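Long-range contact in Alpha/beta hydrolase fold protein (Chitinophaga pinensis, PDB 4PW0), which is probably a serine hydrolase of the alpha/beta hydrolase fold, its natural substrate not established: residues I165-K176 and D259-Y268. Numbering follows the deposited sequence.
Sequences IFFEQSEHSRSK and DAAHGSFYQY
Phe166 turns one ring face to the edge of Tyr266, an edge-to-face stack with planes at 86°; Ile165 CG2 covers the opposite face. The rim of the same ring meets His262, Phe166 CE1 lying 3.6 Å from His262 CD2. Gly263 N donates to Phe166 O (2.8 Å), and a water joins that carbonyl to Ala261 N and Gln267 OE1. Gln267 CG stands anti to its backbone N (chi1 -175°), and the extended chain carries the amide into the interface. There Gln267 OE1 takes the proton of Ser173 OG at 2.7 Å, from above the carbonyl plane, while Gln267 NE2 donates to Asp259 O. Ser173 OG in turn accepts from Glu168 N. A leucine in place of Gln267 would probably leave Ser173 OG and Asp259 O without these partners. Ser170 OG, N-cap of helix 171-184, accepts from Ser173 N and donates to the syn side of Asp259 OD2 (2.7 Å). His172 NE2 reaches Tyr268 OH, which also bonds Pro258 O. His262 ND1 bonds Asp234, consistent with a Ser110-His262-Asp234 triad. The contact thus sets the end of helix 158-166, the link after it and the first turns of helix 171-184 against the loop that carries His262, probably the catalytic histidine, which follows edge strand 252-257 and runs into helix 264-267.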
ATOM      1  N   ILE A 165       1.008 -15.915 -17.069  1.00 15.96           N
ATOM      2  CA  ILE A 165       1.882 -15.837 -15.940  1.00 15.51           C
ATOM      3  C   ILE A 165       1.694 -14.568 -15.141  1.00 16.09           C
ATOM      4  O   ILE A 165       1.884 -14.604 -13.916  1.00 16.48           O
ATOM      5  CB  ILE A 165       3.359 -16.006 -16.378  1.00 16.90           C
ATOM      6  CG1 ILE A 165       3.590 -17.445 -16.854  1.00 17.85           C
ATOM      7  CG2 ILE A 165       4.339 -15.614 -15.293  1.00 17.95           C
ATOM      8  CD1 ILE A 165       3.557 -18.552 -15.802  1.00 20.90           C
ATOM      9  N   PHE A 166       1.473 -13.442 -15.797  1.00 14.06           N
ATOM     10  CA  PHE A 166       1.606 -12.147 -15.136  1.00 14.82           C
ATOM     11  C   PHE A 166       0.329 -11.369 -14.873  1.00 14.24           C
ATOM     12  O   PHE A 166       0.321 -10.416 -14.077  1.00 15.01           O
ATOM     13  CB  PHE A 166       2.608 -11.233 -15.853  1.00 13.83           C
ATOM     14  CG  PHE A 166       4.029 -11.716 -15.772  1.00 14.74           C
ATOM     15  CD1 PHE A 166       4.722 -11.740 -14.586  1.00 14.49           C
ATOM     16  CD2 PHE A 166       4.707 -12.121 -16.924  1.00 15.83           C
ATOM     17  CE1 PHE A 166       6.028 -12.136 -14.533  1.00 15.28           C
ATOM     18  CE2 PHE A 166       5.989 -12.543 -16.866  1.00 17.14           C
ATOM     19  CZ  PHE A 166       6.685 -12.553 -15.662  1.00 16.00           C
ATOM     20  N   PHE A 167      -0.769 -11.717 -15.547  1.00 14.58           N
ATOM     21  CA  PHE A 167      -1.974 -10.870 -15.536  1.00 14.53           C
ATOM     22  C   PHE A 167      -3.250 -11.626 -15.126  1.00 14.55           C
ATOM     23  O   PHE A 167      -3.263 -12.853 -15.181  1.00 15.79           O
ATOM     24  CB  PHE A 167      -2.128 -10.109 -16.886  1.00 15.89           C
ATOM     25  CG  PHE A 167      -1.033  -9.092 -17.058  1.00 14.47           C
ATOM     26  CD1 PHE A 167       0.211  -9.459 -17.567  1.00 14.91           C
ATOM     27  CD2 PHE A 167      -1.218  -7.820 -16.578  1.00 15.39           C
ATOM     28  CE1 PHE A 167       1.241  -8.557 -17.552  1.00 15.95           C
ATOM     29  CE2 PHE A 167      -0.169  -6.914 -16.581  1.00 15.79           C
ATOM     30  CZ  PHE A 167       1.045  -7.305 -17.071  1.00 15.23           C
ATOM     31  N   GLU A 168      -4.260 -10.862 -14.737  1.00 15.33           N
ATOM     32  CA  GLU A 168      -5.572 -11.399 -14.439  1.00 15.42           C
ATOM     33  C   GLU A 168      -6.347 -11.650 -15.721  1.00 17.95           C
ATOM     34  O   GLU A 168      -5.870 -11.357 -16.826  1.00 18.40           O
ATOM     35  CB  GLU A 168      -6.318 -10.482 -13.461  1.00 17.28           C
ATOM     36  CG  GLU A 168      -6.424 -11.023 -12.042  1.00 18.13           C
ATOM     37  CD  GLU A 168      -7.377 -12.200 -11.849  1.00 18.51           C
ATOM     38  OE1 GLU A 168      -7.602 -12.636 -10.683  1.00 19.24           O
ATOM     39  OE2 GLU A 168      -7.971 -12.694 -12.853  1.00 22.07           O
ATOM     40  N   GLN A 169      -7.553 -12.169 -15.566  1.00 18.65           N
ATOM     41  CA  GLN A 169      -8.326 -12.635 -16.706  0.60 19.11           C
ATOM     42  C   GLN A 169      -9.150 -11.548 -17.397  1.00 19.08           C
ATOM     43  O   GLN A 169      -9.576 -11.720 -18.563  1.00 20.91           O
ATOM     44  CB  GLN A 169      -9.213 -13.807 -16.268  0.60 22.95           C
ATOM     45  CG  GLN A 169      -8.401 -15.033 -15.876  0.60 28.36           C
ATOM     46  CD  GLN A 169      -9.244 -16.218 -15.476  0.60 33.41           C
ATOM     47  OE1 GLN A 169     -10.404 -16.076 -15.116  0.60 41.10           O
ATOM     48  NE2 GLN A 169      -8.656 -17.409 -15.543  0.60 43.78           N
ATOM     49  N   SER A 170      -9.408 -10.433 -16.732  1.00 18.02           N
ATOM     50  CA  SER A 170     -10.212  -9.383 -17.227  1.00 17.76           C
ATOM     51  C   SER A 170      -9.596  -8.669 -18.425  1.00 18.84           C
ATOM     52  O   SER A 170      -8.368  -8.661 -18.600  1.00 19.23           O
ATOM     53  CB  SER A 170     -10.481  -8.351 -16.142  1.00 19.45           C
ATOM     54  OG  SER A 170      -9.279  -7.708 -15.805  1.00 18.42           O
ATOM     55  N   GLU A 171     -10.447  -8.044 -19.239  1.00 19.18           N
ATOM     56  CA  GLU A 171      -9.949  -7.183 -20.302  0.70 20.83           C
ATOM     57  C   GLU A 171      -9.102  -6.051 -19.720  1.00 20.81           C
ATOM     58  O   GLU A 171      -8.076  -5.671 -20.288  1.00 20.61           O
ATOM     59  CB  GLU A 171     -11.115  -6.621 -21.139  0.70 23.77           C
ATOM     60  CG  GLU A 171     -10.653  -5.781 -22.302  0.70 29.28           C
ATOM     61  CD  GLU A 171     -11.785  -5.149 -23.088  0.70 38.08           C
ATOM     62  OE1 GLU A 171     -12.959  -5.596 -22.936  0.70 40.90           O
ATOM     63  OE2 GLU A 171     -11.492  -4.191 -23.846  0.70 34.06           O
ATOM     64  N   HIS A 172      -9.505  -5.520 -18.565  1.00 18.39           N
ATOM     65  CA  HIS A 172      -8.773  -4.439 -17.925  1.00 19.40           C
ATOM     66  C   HIS A 172      -7.316  -4.905 -17.644  1.00 19.46           C
ATOM     67  O   HIS A 172      -6.362  -4.218 -18.042  1.00 19.54           O
ATOM     68  CB  HIS A 172      -9.463  -4.122 -16.578  1.00 19.12           C
ATOM     69  CG  HIS A 172      -8.678  -3.237 -15.680  1.00 23.28           C
ATOM     70  ND1 HIS A 172      -8.399  -1.924 -15.978  1.00 31.82           N
ATOM     71  CD2 HIS A 172      -8.132  -3.479 -14.462  1.00 23.58           C
ATOM     72  CE1 HIS A 172      -7.698  -1.391 -14.996  1.00 32.43           C
ATOM     73  NE2 HIS A 172      -7.522  -2.304 -14.065  1.00 28.84           N
ATOM     74  N   SER A 173      -7.155  -6.060 -17.029  1.00 16.30           N
ATOM     75  CA  SER A 173      -5.808  -6.522 -16.679  1.00 15.91           C
ATOM     76  C   SER A 173      -5.023  -6.917 -17.931  1.00 15.98           C
ATOM     77  O   SER A 173      -3.858  -6.525 -18.107  1.00 16.70           O
ATOM     78  CB  SER A 173      -5.895  -7.674 -15.687  1.00 16.17           C
ATOM     79  OG  SER A 173      -4.589  -8.084 -15.296  1.00 15.85           O
ATOM     80  N   ARG A 174      -5.682  -7.654 -18.829  1.00 16.03           N
ATOM     81  CA  ARG A 174      -5.001  -8.130 -20.026  1.00 16.24           C
ATOM     82  C   ARG A 174      -4.549  -6.953 -20.907  1.00 16.35           C
ATOM     83  O   ARG A 174      -3.464  -7.056 -21.506  1.00 17.34           O
ATOM     84  CB  ARG A 174      -5.867  -9.102 -20.781  1.00 18.74           C
ATOM     85  CG  ARG A 174      -6.012 -10.446 -20.071  1.00 21.08           C
ATOM     86  CD  ARG A 174      -7.020 -11.366 -20.729  1.00 26.41           C
ATOM     87  NE  ARG A 174      -6.676 -11.780 -22.073  1.00 28.64           N
ATOM     88  CZ  ARG A 174      -5.932 -12.853 -22.380  1.00 26.32           C
ATOM     89  NH1 ARG A 174      -5.291 -13.577 -21.468  1.00 27.57           N
ATOM     90  NH2 ARG A 174      -5.743 -13.134 -23.657  1.00 33.08           N
ATOM     91  N   SER A 175      -5.336  -5.889 -21.010  1.00 16.43           N
ATOM     92  CA  SER A 175      -4.892  -4.739 -21.776  0.60 17.82           C
ATOM     93  C   SER A 175      -3.683  -4.055 -21.182  1.00 17.28           C
ATOM     94  O   SER A 175      -2.825  -3.551 -21.908  1.00 17.96           O
ATOM     95  CB  SER A 175      -6.019  -3.770 -21.994  0.60 19.78           C
ATOM     96  OG  SER A 175      -6.951  -4.354 -22.864  0.60 22.46           O
ATOM     97  N   LYS A 176      -3.587  -4.048 -19.842  1.00 16.12           N
ATOM     98  CA  LYS A 176      -2.368  -3.521 -19.211  1.00 16.98           C
ATOM     99  C   LYS A 176      -1.208  -4.472 -19.439  1.00 15.17           C
ATOM    100  O   LYS A 176      -0.043  -4.034 -19.436  1.00 16.70           O
ATOM    101  CB  LYS A 176      -2.630  -3.233 -17.737  1.00 16.42           C
ATOM    102  CG  LYS A 176      -3.579  -2.049 -17.542  1.00 20.43           C
ATOM    103  CD  LYS A 176      -3.997  -1.683 -16.159  1.00 28.98           C
ATOM    104  CE  LYS A 176      -4.831  -0.375 -16.136  1.00 32.76           C
ATOM    105  NZ  LYS A 176      -4.198   0.937 -16.489  1.00 29.58           N
ATOM    106  N   ASP A 259      -7.299  -6.138  -9.111  1.00 14.13           N
ATOM    107  CA  ASP A 259      -7.537  -6.865 -10.377  1.00 14.36           C
ATOM    108  C   ASP A 259      -6.233  -7.135 -11.107  1.00 14.20           C
ATOM    109  O   ASP A 259      -6.119  -6.899 -12.320  1.00 15.11           O
ATOM    110  CB  ASP A 259      -8.540  -6.158 -11.278  1.00 15.37           C
ATOM    111  CG  ASP A 259      -9.012  -7.054 -12.431  1.00 15.96           C
ATOM    112  OD1 ASP A 259      -9.085  -8.276 -12.234  1.00 17.70           O
ATOM    113  OD2 ASP A 259      -9.281  -6.441 -13.477  1.00 19.14           O
ATOM    114  N   ALA A 260      -5.276  -7.687 -10.359  1.00 14.51           N
ATOM    115  CA  ALA A 260      -3.926  -7.882 -10.835  1.00 13.18           C
ATOM    116  C   ALA A 260      -3.391  -9.211 -10.347  1.00 13.76           C
ATOM    117  O   ALA A 260      -4.011  -9.875  -9.507  1.00 15.88           O
ATOM    118  CB  ALA A 260      -3.067  -6.719 -10.392  1.00 14.28           C
ATOM    119  N   ALA A 261      -2.236  -9.611 -10.880  1.00 14.47           N
ATOM    120  CA  ALA A 261      -1.740 -10.951 -10.611  1.00 14.41           C
ATOM    121  C   ALA A 261      -0.250 -10.885 -10.351  1.00 13.02           C
ATOM    122  O   ALA A 261       0.241  -9.919  -9.748  1.00 14.26           O
ATOM    123  CB  ALA A 261      -2.098 -11.877 -11.787  1.00 15.61           C
ATOM    124  N   HIS A 262       0.480 -11.923 -10.733  1.00 13.74           N
ATOM    125  CA  HIS A 262       1.893 -12.017 -10.416  1.00 13.61           C
ATOM    126  C   HIS A 262       2.719 -10.842 -10.947  1.00 13.51           C
ATOM    127  O   HIS A 262       3.724 -10.485 -10.339  1.00 14.97           O
ATOM    128  CB  HIS A 262       2.393 -13.359 -10.920  1.00 14.50           C
ATOM    129  CG  HIS A 262       3.840 -13.600 -10.694  1.00 14.01           C
ATOM    130  ND1 HIS A 262       4.417 -13.649  -9.442  1.00 13.60           N
ATOM    131  CD2 HIS A 262       4.849 -13.787 -11.578  1.00 15.40           C
ATOM    132  CE1 HIS A 262       5.711 -13.876  -9.570  1.00 14.50           C
ATOM    133  NE2 HIS A 262       5.993 -13.925 -10.851  1.00 14.71           N
ATOM    134  N   GLY A 263       2.295 -10.241 -12.062  1.00 13.53           N
ATOM    135  CA  GLY A 263       2.941  -9.081 -12.596  1.00 13.53           C
ATOM    136  C   GLY A 263       2.371  -7.760 -12.153  1.00 13.89           C
ATOM    137  O   GLY A 263       2.341  -6.791 -12.917  1.00 14.62           O
ATOM    138  N   SER A 264       1.941  -7.673 -10.896  1.00 14.61           N
ATOM    139  CA  SER A 264       1.321  -6.486 -10.351  1.00 13.68           C
ATOM    140  C   SER A 264       1.985  -5.153 -10.746  1.00 13.73           C
ATOM    141  O   SER A 264       1.321  -4.199 -11.172  1.00 14.58           O
ATOM    142  CB  SER A 264       1.279  -6.593  -8.802  1.00 14.04           C
ATOM    143  OG  SER A 264       2.570  -6.638  -8.243  1.00 15.57           O
ATOM    144  N   PHE A 265       3.297  -5.061 -10.554  1.00 13.77           N
ATOM    145  CA  PHE A 265       3.984  -3.798 -10.819  1.00 13.96           C
ATOM    146  C   PHE A 265       4.082  -3.464 -12.315  1.00 13.49           C
ATOM    147  O   PHE A 265       4.200  -2.301 -12.662  1.00 15.83           O
ATOM    148  CB  PHE A 265       5.313  -3.640 -10.073  1.00 14.63           C
ATOM    149  CG  PHE A 265       6.499  -4.447 -10.518  1.00 13.90           C
ATOM    150  CD1 PHE A 265       6.459  -5.525 -11.364  1.00 15.50           C
ATOM    151  CD2 PHE A 265       7.751  -4.070 -10.006  1.00 15.35           C
ATOM    152  CE1 PHE A 265       7.609  -6.233 -11.734  1.00 16.75           C
ATOM    153  CE2 PHE A 265       8.882  -4.786 -10.368  1.00 15.49           C
ATOM    154  CZ  PHE A 265       8.825  -5.835 -11.233  1.00 15.42           C
ATOM    155  N   TYR A 266       3.976  -4.467 -13.194  1.00 14.73           N
ATOM    156  CA  TYR A 266       3.833  -4.211 -14.628  1.00 13.98           C
ATOM    157  C   TYR A 266       2.474  -3.643 -14.929  1.00 14.87           C
ATOM    158  O   TYR A 266       2.307  -2.843 -15.870  1.00 15.15           O
ATOM    159  CB  TYR A 266       3.965  -5.486 -15.403  1.00 14.68           C
ATOM    160  CG  TYR A 266       5.292  -6.168 -15.500  1.00 14.87           C
ATOM    161  CD1 TYR A 266       6.451  -5.452 -15.792  1.00 16.24           C
ATOM    162  CD2 TYR A 266       5.359  -7.537 -15.533  1.00 15.84           C
ATOM    163  CE1 TYR A 266       7.640  -6.121 -16.050  1.00 16.98           C
ATOM    164  CE2 TYR A 266       6.540  -8.218 -15.755  1.00 17.81           C
ATOM    165  CZ  TYR A 266       7.691  -7.489 -16.040  1.00 17.31           C
ATOM    166  OH  TYR A 266       8.858  -8.195 -16.304  1.00 19.37           O
ATOM    167  N   GLN A 267       1.463  -4.059 -14.160  1.00 14.41           N
ATOM    168  CA  GLN A 267       0.108  -3.564 -14.386  1.00 14.73           C
ATOM    169  C   GLN A 267      -0.044  -2.116 -13.996  1.00 14.56           C
ATOM    170  O   GLN A 267      -0.775  -1.360 -14.670  1.00 16.77           O
ATOM    171  CB  GLN A 267      -0.906  -4.447 -13.675  1.00 15.12           C
ATOM    172  CG  GLN A 267      -2.343  -4.033 -13.988  1.00 14.89           C
ATOM    173  CD  GLN A 267      -3.334  -5.167 -13.749  1.00 14.61           C
ATOM    174  OE1 GLN A 267      -3.019  -6.335 -13.905  1.00 15.04           O
ATOM    175  NE2 GLN A 267      -4.534  -4.804 -13.360  1.00 15.55           N
ATOM    176  N   TYR A 268       0.625  -1.695 -12.904  1.00 15.31           N
ATOM    177  CA  TYR A 268       0.523  -0.348 -12.384  1.00 15.46           C
ATOM    178  C   TYR A 268       1.932   0.216 -12.104  1.00 15.25           C
ATOM    179  O   TYR A 268       2.312   0.464 -10.967  1.00 15.96           O
ATOM    180  CB  TYR A 268      -0.292  -0.316 -11.093  1.00 16.42           C
ATOM    181  CG  TYR A 268      -1.703  -0.879 -11.245  1.00 15.15           C
ATOM    182  CD1 TYR A 268      -2.681  -0.203 -11.954  1.00 17.38           C
ATOM    183  CD2 TYR A 268      -2.038  -2.080 -10.661  1.00 16.45           C
ATOM    184  CE1 TYR A 268      -3.952  -0.747 -12.081  1.00 17.73           C
ATOM    185  CE2 TYR A 268      -3.318  -2.621 -10.753  1.00 16.91           C
ATOM    186  CZ  TYR A 268      -4.291  -1.949 -11.450  1.00 14.73           C
ATOM    187  OH  TYR A 268      -5.581  -2.456 -11.584  1.00 16.80           O
TER
HETATM  188  O   HOH W   1      -0.963  -8.128 -12.999  1.00 15.71           O
HETATM  189  O   HOH W   2      -9.798 -10.419 -13.661  1.00 20.63           O
HETATM  190  O   HOH W   3       0.774  -1.807 -17.952  1.00 16.65           O
HETATM  191  O   HOH W   4      -1.588   1.136 -15.344  1.00 25.20           O